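Local coordinates for glucose-6-phosphate dehydrogenase (Trypanosoma cruzi, PDB 5AQ1), which catalyses the NADP-dependent oxidation of glucose 6-phosphate, the entry step of the pentose phosphate pathway, thereby supplying NADPH for redox balance, at residues B[33-38]-B[448-453]; B[126-131]-B[144-149]. One frame throughout, in Å; residues are numbered along the deposited sequence.

Contact 1: B[33-38]-B[448-453]; sequences LTIVVL and EALLGN
L33 swings CG anti to its own backbone nitrogen (chi1 179°), while L450 sets CG beside its nitrogen and anti to the carbonyl carbon (chi1 -69°); the two isobutyl groups therefore reach out from strand 33-38 and helix 441-451 and meet at about a right angle. One methyl does the work on the helix side. CD2 of L450 rests near both branches of L33, 3.9 Å from L33 CD1 and 4.0 Å from L33 CD2, so it sits at the fork of that side chain. Two residues along the strand, I35 points the same way, and the far end of its chain, CD1, comes within 4.4 Å of L450 CD2. No hydrogen bond crosses here: the contact is small, buried and entirely aliphatic, with a single leucine from the C-terminal part leaning on the first strand of the dinucleotide-binding domain.

A Schellman motif ends the helix, with G452 as its C-prime residue at a phi of 87°; N453 N bonds back to E448 O at 3.0 Å, and G452 N makes a weak bond to A449 O at 3.2 Å. R176, on strand 175-179, donates from NH1 to A449 O and, more weakly, to L450 O, tying the helix end to the same sheet.

L62, P63 and V66 border the leucine pair, and I35 also packs on L53 of helix 43-58. On the opposite face of strand 33-38, T34 and V36 lie against helix 118-134, leaving the strand between helices on both faces of the parallel sheet.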
loop_
_atom_site.group_PDB
_atom_site.type_symbol
_atom_site.label_atom_id
_atom_site.label_comp_id
_atom_site.label_asym_id
_atom_site.label_seq_id
_atom_site.Cartn_x
_atom_site.Cartn_y
_atom_site.Cartn_z
ATOM N N LEU B 33 -42.363 23.772 -20.443
ATOM C CA LEU B 33 -41.189 24.220 -19.695
ATOM C C LEU B 33 -41.096 25.739 -19.738
ATOM O O LEU B 33 -41.029 26.331 -20.815
ATOM C CB LEU B 33 -39.910 23.616 -20.278
ATOM C CG LEU B 33 -38.589 24.028 -19.611
ATOM C CD1 LEU B 33 -38.600 23.748 -18.115
ATOM C CD2 LEU B 33 -37.420 23.318 -20.269
ATOM N N THR B 34 -41.091 26.362 -18.564
ATOM C CA THR B 34 -40.934 27.803 -18.449
ATOM C C THR B 34 -39.713 28.112 -17.582
ATOM O O THR B 34 -39.634 27.680 -16.433
ATOM C CB THR B 34 -42.189 28.462 -17.841
ATOM O OG1 THR B 34 -43.356 28.031 -18.554
ATOM C CG2 THR B 34 -42.095 29.980 -17.917
ATOM N N ILE B 35 -38.764 28.855 -18.153
ATOM C CA ILE B 35 -37.562 29.292 -17.447
ATOM C C ILE B 35 -37.662 30.794 -17.182
ATOM O O ILE B 35 -37.592 31.599 -18.111
ATOM C CB ILE B 35 -36.291 28.986 -18.265
ATOM C CG1 ILE B 35 -36.189 27.481 -18.521
ATOM C CG2 ILE B 35 -35.046 29.495 -17.541
ATOM C CD1 ILE B 35 -35.085 27.080 -19.477
ATOM N N VAL B 36 -37.828 31.167 -15.915
ATOM C CA VAL B 36 -37.982 32.569 -15.533
ATOM C C VAL B 36 -36.662 33.120 -14.998
ATOM O O VAL B 36 -36.173 32.678 -13.957
ATOM C CB VAL B 36 -39.081 32.753 -14.466
ATOM C CG1 VAL B 36 -39.342 34.231 -14.219
ATOM C CG2 VAL B 36 -40.364 32.055 -14.894
ATOM N N VAL B 37 -36.094 34.085 -15.718
ATOM C CA VAL B 37 -34.865 34.750 -15.305
ATOM C C VAL B 37 -35.223 36.039 -14.573
ATOM O O VAL B 37 -35.526 37.057 -15.200
ATOM C CB VAL B 37 -33.967 35.078 -16.519
ATOM C CG1 VAL B 37 -32.643 35.682 -16.061
ATOM C CG2 VAL B 37 -33.725 33.830 -17.358
ATOM N N LEU B 38 -35.193 35.990 -13.244
ATOM C CA LEU B 38 -35.445 37.174 -12.429
ATOM C C LEU B 38 -34.166 38.008 -12.318
ATOM O O LEU B 38 -33.096 37.483 -12.011
ATOM C CB LEU B 38 -35.950 36.784 -11.043
ATOM C CG LEU B 38 -37.367 36.204 -11.007
ATOM C CD1 LEU B 38 -37.391 34.694 -11.171
ATOM C CD2 LEU B 38 -38.076 36.607 -9.721
ATOM N N GLU B 448 -28.166 20.486 -16.113
ATOM C CA GLU B 448 -28.290 19.518 -15.028
ATOM C C GLU B 448 -29.439 19.860 -14.064
ATOM O O GLU B 448 -30.078 18.959 -13.514
ATOM C CB GLU B 448 -26.959 19.390 -14.281
ATOM C CG GLU B 448 -25.891 18.669 -15.093
ATOM C CD GLU B 448 -24.483 18.907 -14.583
ATOM O OE1 GLU B 448 -24.317 19.181 -13.376
ATOM O OE2 GLU B 448 -23.532 18.816 -15.392
ATOM N N ALA B 449 -29.700 21.153 -13.869
ATOM C CA ALA B 449 -30.859 21.600 -13.091
ATOM C C ALA B 449 -32.172 21.193 -13.767
ATOM O O ALA B 449 -33.122 20.794 -13.092
ATOM C CB ALA B 449 -30.818 23.106 -12.884
ATOM N N LEU B 450 -32.215 21.283 -15.094
ATOM C CA LEU B 450 -33.389 20.858 -15.855
ATOM C C LEU B 450 -33.587 19.350 -15.810
ATOM O O LEU B 450 -34.720 18.873 -15.814
ATOM C CB LEU B 450 -33.289 21.320 -17.313
ATOM C CG LEU B 450 -33.397 22.831 -17.536
ATOM C CD1 LEU B 450 -32.957 23.197 -18.944
ATOM C CD2 LEU B 450 -34.815 23.322 -17.270
ATOM N N LEU B 451 -32.488 18.601 -15.776
ATOM C CA LEU B 451 -32.563 17.148 -15.638
ATOM C C LEU B 451 -32.887 16.715 -14.207
ATOM O O LEU B 451 -33.288 15.578 -13.984
ATOM C CB LEU B 451 -31.261 16.489 -16.104
ATOM C CG LEU B 451 -30.955 16.573 -17.605
ATOM C CD1 LEU B 451 -29.592 15.955 -17.891
ATOM C CD2 LEU B 451 -32.039 15.912 -18.449
ATOM N N GLY B 452 -32.700 17.611 -13.241
ATOM C CA GLY B 452 -33.014 17.318 -11.845
ATOM C C GLY B 452 -31.871 16.659 -11.093
ATOM O O GLY B 452 -32.082 16.108 -10.013
ATOM N N ASN B 453 -30.663 16.737 -11.658
ATOM C CA ASN B 453 -29.464 16.183 -11.051
ATOM C C ASN B 453 -28.777 17.223 -10.168
ATOM O O ASN B 453 -28.224 18.205 -10.665
ATOM C CB ASN B 453 -28.505 15.697 -12.140
ATOM C CG ASN B 453 -27.231 15.091 -11.581
ATOM O OD1 ASN B 453 -27.062 14.964 -10.370
ATOM N ND2 ASN B 453 -26.322 14.714 -12.472
#

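Contact 2: B[126-131]-B[144-149]; sequences ERILRM and RLFYLA. With NDP (NADPH dihydro-nicotinamide-adenine-dinucleotide phosphate), chain G.
R144 NH1 is held by N125 OD1 and, through a weak bond, by A166 O, while NE of the same guanidinium makes a salt bridge to E132 OE2; I128 and L129 pack around the group so anchored. This is the Rossmann-like domain, and helix 118-134 belongs to the beta-alpha-beta crossover that carries the chain from edge strand 108-112 to strand 143-148. The axes of segments 126-131 and 144-148 come within 11.8 Å, with N-to-C directions 138° apart, obliquely antiparallel.

R144 has an extended chain from CG to NE, which takes its charged end out to the helix. There I128 CG2 covers one face of the guanidinium, off toward its rim, 3.4 Å from R144 NE. L129 comes from another direction: its CD2 sits at the edge, in the plane of the group, 3.8 Å from R144 NH2. Flanked by methyls and gripped by N125 and E132, the guanidinium should have little freedom to turn, and the carboxylate of E132 would probably balance its buried charge.

The other branch of I128 serves a second neighbour, CD1 approaching F146 CE1 at 3.9 Å. F146 also touches V36 and L38 of strand 33-38 and L162 of helix 155-165. Where the strand gives out, A149 reaches the cofactor, its carbonyl carbon C lying 3.6 Å from NADPH atom C5D.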
loop_
_atom_site.group_PDB
_atom_site.type_symbol
_atom_site.label_atom_id
_atom_site.label_comp_id
_atom_site.label_asym_id
_atom_site.label_seq_id
_atom_site.Cartn_x
_atom_site.Cartn_y
_atom_site.Cartn_z
ATOM N N GLU B 126 -49.592 34.299 -13.634
ATOM C CA GLU B 126 -50.573 34.334 -14.724
ATOM C C GLU B 126 -49.913 34.336 -16.093
ATOM O O GLU B 126 -50.418 33.721 -17.034
ATOM C CB GLU B 126 -51.467 35.567 -14.591
ATOM C CG GLU B 126 -52.416 35.484 -13.412
ATOM C CD GLU B 126 -53.026 36.819 -13.044
ATOM O OE1 GLU B 126 -53.120 37.722 -13.906
ATOM O OE2 GLU B 126 -53.405 36.964 -11.864
ATOM N N ARG B 127 -48.799 35.051 -16.201
ATOM C CA ARG B 127 -48.030 35.084 -17.430
ATOM C C ARG B 127 -47.463 33.697 -17.732
ATOM O O ARG B 127 -47.457 33.259 -18.885
ATOM C CB ARG B 127 -46.906 36.107 -17.310
ATOM C CG ARG B 127 -46.061 36.264 -18.560
ATOM C CD ARG B 127 -46.885 36.699 -19.767
ATOM N NE ARG B 127 -46.078 37.515 -20.671
ATOM C CZ ARG B 127 -45.856 38.822 -20.522
ATOM N NH1 ARG B 127 -46.392 39.498 -19.504
ATOM N NH2 ARG B 127 -45.092 39.463 -21.399
ATOM N N ILE B 128 -47.002 33.013 -16.688
ATOM C CA ILE B 128 -46.532 31.638 -16.819
ATOM C C ILE B 128 -47.689 30.733 -17.230
ATOM O O ILE B 128 -47.538 29.910 -18.131
ATOM C CB ILE B 128 -45.893 31.116 -15.514
ATOM C CG1 ILE B 128 -44.587 31.863 -15.225
ATOM C CG2 ILE B 128 -45.611 29.621 -15.610
ATOM C CD1 ILE B 128 -44.066 31.679 -13.815
ATOM N N LEU B 129 -48.840 30.891 -16.577
ATOM C CA LEU B 129 -50.031 30.106 -16.915
ATOM C C LEU B 129 -50.404 30.240 -18.391
ATOM O O LEU B 129 -50.728 29.245 -19.038
ATOM C CB LEU B 129 -51.231 30.514 -16.053
ATOM C CG LEU B 129 -51.320 29.992 -14.615
ATOM C CD1 LEU B 129 -52.479 30.670 -13.887
ATOM C CD2 LEU B 129 -51.459 28.474 -14.557
ATOM N N ARG B 130 -50.373 31.467 -18.909
ATOM C CA ARG B 130 -50.635 31.717 -20.332
ATOM C C ARG B 130 -49.710 30.919 -21.239
ATOM O O ARG B 130 -50.141 30.361 -22.247
ATOM C CB ARG B 130 -50.480 33.204 -20.681
ATOM C CG ARG B 130 -51.761 33.984 -20.495
ATOM C CD ARG B 130 -51.650 35.401 -21.027
ATOM N NE ARG B 130 -52.768 36.208 -20.552
ATOM C CZ ARG B 130 -52.800 36.859 -19.391
ATOM N NH1 ARG B 130 -51.763 36.826 -18.551
ATOM N NH2 ARG B 130 -53.888 37.555 -19.063
ATOM N N MET B 131 -48.431 30.903 -20.882
ATOM C CA MET B 131 -47.428 30.164 -21.638
ATOM C C MET B 131 -47.647 28.654 -21.526
ATOM O O MET B 131 -47.511 27.931 -22.513
ATOM C CB MET B 131 -46.021 30.534 -21.162
ATOM C CG MET B 131 -45.612 31.966 -21.486
ATOM S SD MET B 131 -44.110 32.488 -20.630
ATOM C CE MET B 131 -43.810 34.061 -21.435
ATOM N N ARG B 144 -41.460 24.545 -13.948
ATOM C CA ARG B 144 -41.029 25.931 -13.793
ATOM C C ARG B 144 -39.645 26.014 -13.165
ATOM O O ARG B 144 -39.441 25.537 -12.051
ATOM C CB ARG B 144 -42.027 26.691 -12.922
ATOM C CG ARG B 144 -43.458 26.616 -13.422
ATOM C CD ARG B 144 -44.393 27.463 -12.574
ATOM N NE ARG B 144 -45.768 27.417 -13.069
ATOM C CZ ARG B 144 -46.783 28.117 -12.567
ATOM N NH1 ARG B 144 -46.601 28.936 -11.536
ATOM N NH2 ARG B 144 -47.993 27.997 -13.101
ATOM N N LEU B 145 -38.699 26.617 -13.884
ATOM C CA LEU B 145 -37.356 26.872 -13.357
ATOM C C LEU B 145 -37.185 28.369 -13.119
ATOM O O LEU B 145 -37.223 29.159 -14.060
ATOM C CB LEU B 145 -36.291 26.377 -14.337
ATOM C CG LEU B 145 -34.827 26.532 -13.907
ATOM C CD1 LEU B 145 -34.486 25.570 -12.788
ATOM C CD2 LEU B 145 -33.896 26.301 -15.088
ATOM N N PHE B 146 -37.004 28.752 -11.858
ATOM C CA PHE B 146 -36.790 30.148 -11.502
ATOM C C PHE B 146 -35.302 30.390 -11.293
ATOM O O PHE B 146 -34.699 29.806 -10.394
ATOM C CB PHE B 146 -37.563 30.502 -10.229
ATOM C CG PHE B 146 -39.056 30.420 -10.387
ATOM C CD1 PHE B 146 -39.747 31.414 -11.059
ATOM C CD2 PHE B 146 -39.771 29.353 -9.859
ATOM C CE1 PHE B 146 -41.122 31.346 -11.210
ATOM C CE2 PHE B 146 -41.145 29.279 -10.005
ATOM C CZ PHE B 146 -41.823 30.275 -10.682
ATOM N N TYR B 147 -34.715 31.236 -12.139
ATOM C CA TYR B 147 -33.315 31.635 -11.994
ATOM C C TYR B 147 -33.257 32.988 -11.289
ATOM O O TYR B 147 -33.699 33.994 -11.843
ATOM C CB TYR B 147 -32.621 31.721 -13.359
ATOM C CG TYR B 147 -31.108 31.607 -13.278
ATOM C CD1 TYR B 147 -30.348 32.555 -12.590
ATOM C CD2 TYR B 147 -30.434 30.550 -13.889
ATOM C CE1 TYR B 147 -28.969 32.454 -12.510
ATOM C CE2 TYR B 147 -29.054 30.443 -13.816
ATOM C CZ TYR B 147 -28.329 31.397 -13.123
ATOM O OH TYR B 147 -26.962 31.300 -13.044
ATOM N N LEU B 148 -32.697 33.011 -10.081
ATOM C CA LEU B 148 -32.607 34.245 -9.304
ATOM C C LEU B 148 -31.267 34.930 -9.530
ATOM O O LEU B 148 -30.328 34.741 -8.757
ATOM C CB LEU B 148 -32.834 33.968 -7.814
ATOM C CG LEU B 148 -34.300 33.901 -7.373
ATOM C CD1 LEU B 148 -35.058 32.807 -8.107
ATOM C CD2 LEU B 148 -34.391 33.686 -5.874
ATOM N N ALA B 149 -31.189 35.722 -10.597
ATOM C CA ALA B 149 -29.998 36.514 -10.913
ATOM C C ALA B 149 -30.113 37.904 -10.290
ATOM O O ALA B 149 -30.116 38.914 -10.993
ATOM C CB ALA B 149 -29.824 36.619 -12.423
HETATM P PA NDP G . -26.610 43.304 -10.648
HETATM O O1A NDP G . -26.009 44.322 -9.706
HETATM O O2A NDP G . -26.344 43.414 -12.139
HETATM O O5B NDP G . -28.189 43.274 -10.355
HETATM C C5B NDP G . -29.028 42.387 -11.087
HETATM C C4B NDP G . -30.379 43.033 -11.361
HETATM O O4B NDP G . -31.094 43.113 -10.124
HETATM C C3B NDP G . -30.308 44.452 -11.923
HETATM O O3B NDP G . -30.404 44.502 -13.349
HETATM C C2B NDP G . -31.489 45.142 -11.281
HETATM O O2B NDP G . -32.635 45.009 -12.116
HETATM C C1B NDP G . -31.724 44.389 -9.984
HETATM N N9A NDP G . -31.171 45.162 -8.841
HETATM C C8A NDP G . -29.926 45.681 -8.727
HETATM N N7A NDP G . -29.781 46.333 -7.545
HETATM C C5A NDP G . -30.950 46.233 -6.887
HETATM C C6A NDP G . -31.490 46.689 -5.587
HETATM N N6A NDP G . -30.714 47.404 -4.739
HETATM N N1A NDP G . -32.775 46.366 -5.281
HETATM C C2A NDP G . -33.557 45.654 -6.118
HETATM N N3A NDP G . -33.124 45.211 -7.315
HETATM C C4A NDP G . -31.862 45.463 -7.744
HETATM O O3 NDP G . -26.237 41.821 -10.136
HETATM P PN NDP G . -25.398 40.766 -11.021
HETATM O O1N NDP G . -26.148 40.415 -12.283
HETATM O O2N NDP G . -23.972 41.262 -11.115
HETATM O O5D NDP G . -25.423 39.475 -10.063
HETATM C C5D NDP G . -26.630 38.775 -9.771
HETATM C C4D NDP G . -26.361 37.735 -8.690
HETATM O O4D NDP G . -25.377 36.799 -9.143
HETATM C C3D NDP G . -25.806 38.377 -7.430
HETATM O O3D NDP G . -26.376 37.762 -6.270
HETATM C C2D NDP G . -24.314 38.119 -7.496
HETATM O O2D NDP G . -23.721 38.064 -6.189
HETATM C C1D NDP G . -24.239 36.804 -8.271
HETATM N N1N NDP G . -22.962 36.668 -8.991
HETATM C C2N NDP G . -22.763 37.300 -10.159
HETATM C C3N NDP G . -21.562 37.195 -10.854
HETATM C C7N NDP G . -21.368 37.908 -12.163
HETATM O O7N NDP G . -20.686 37.371 -13.023
HETATM N N7N NDP G . -21.924 39.104 -12.373
HETATM C C4N NDP G . -20.428 36.357 -10.314
HETATM C C5N NDP G . -20.771 35.729 -9.043
HETATM C C6N NDP G . -22.009 35.905 -8.441
HETATM P P2B NDP G . -33.899 46.004 -12.047
HETATM O O1X NDP G . -33.393 47.284 -11.427
HETATM O O2X NDP G . -34.265 46.133 -13.507
HETATM O O3X NDP G . -34.912 45.275 -11.192
#

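Contacts 1 and 2 lie on opposite faces of one parallel sheet, their centres about 10 Å apart, and meet through the neighbouring strands 33-38 and 143-148. V36 is the seam. A probable hydrogen bond joins V36 N to L145 O at 2.8 Å. A second probable one joins V36 O to Y147 N at 2.7 Å. V36 CB also packs 3.7 Å from F146 CD1 on the helix 118-134 side. On the other face, L450 CD2 reaches across to L145 CD2 at 3.8 Å, so the leucine of contact 1 spans both strands. Strand 143-148 carries contact 2 on to the NADPH pocket, where A149 touches the cofactor and L150 O is hydrogen-bonded to it.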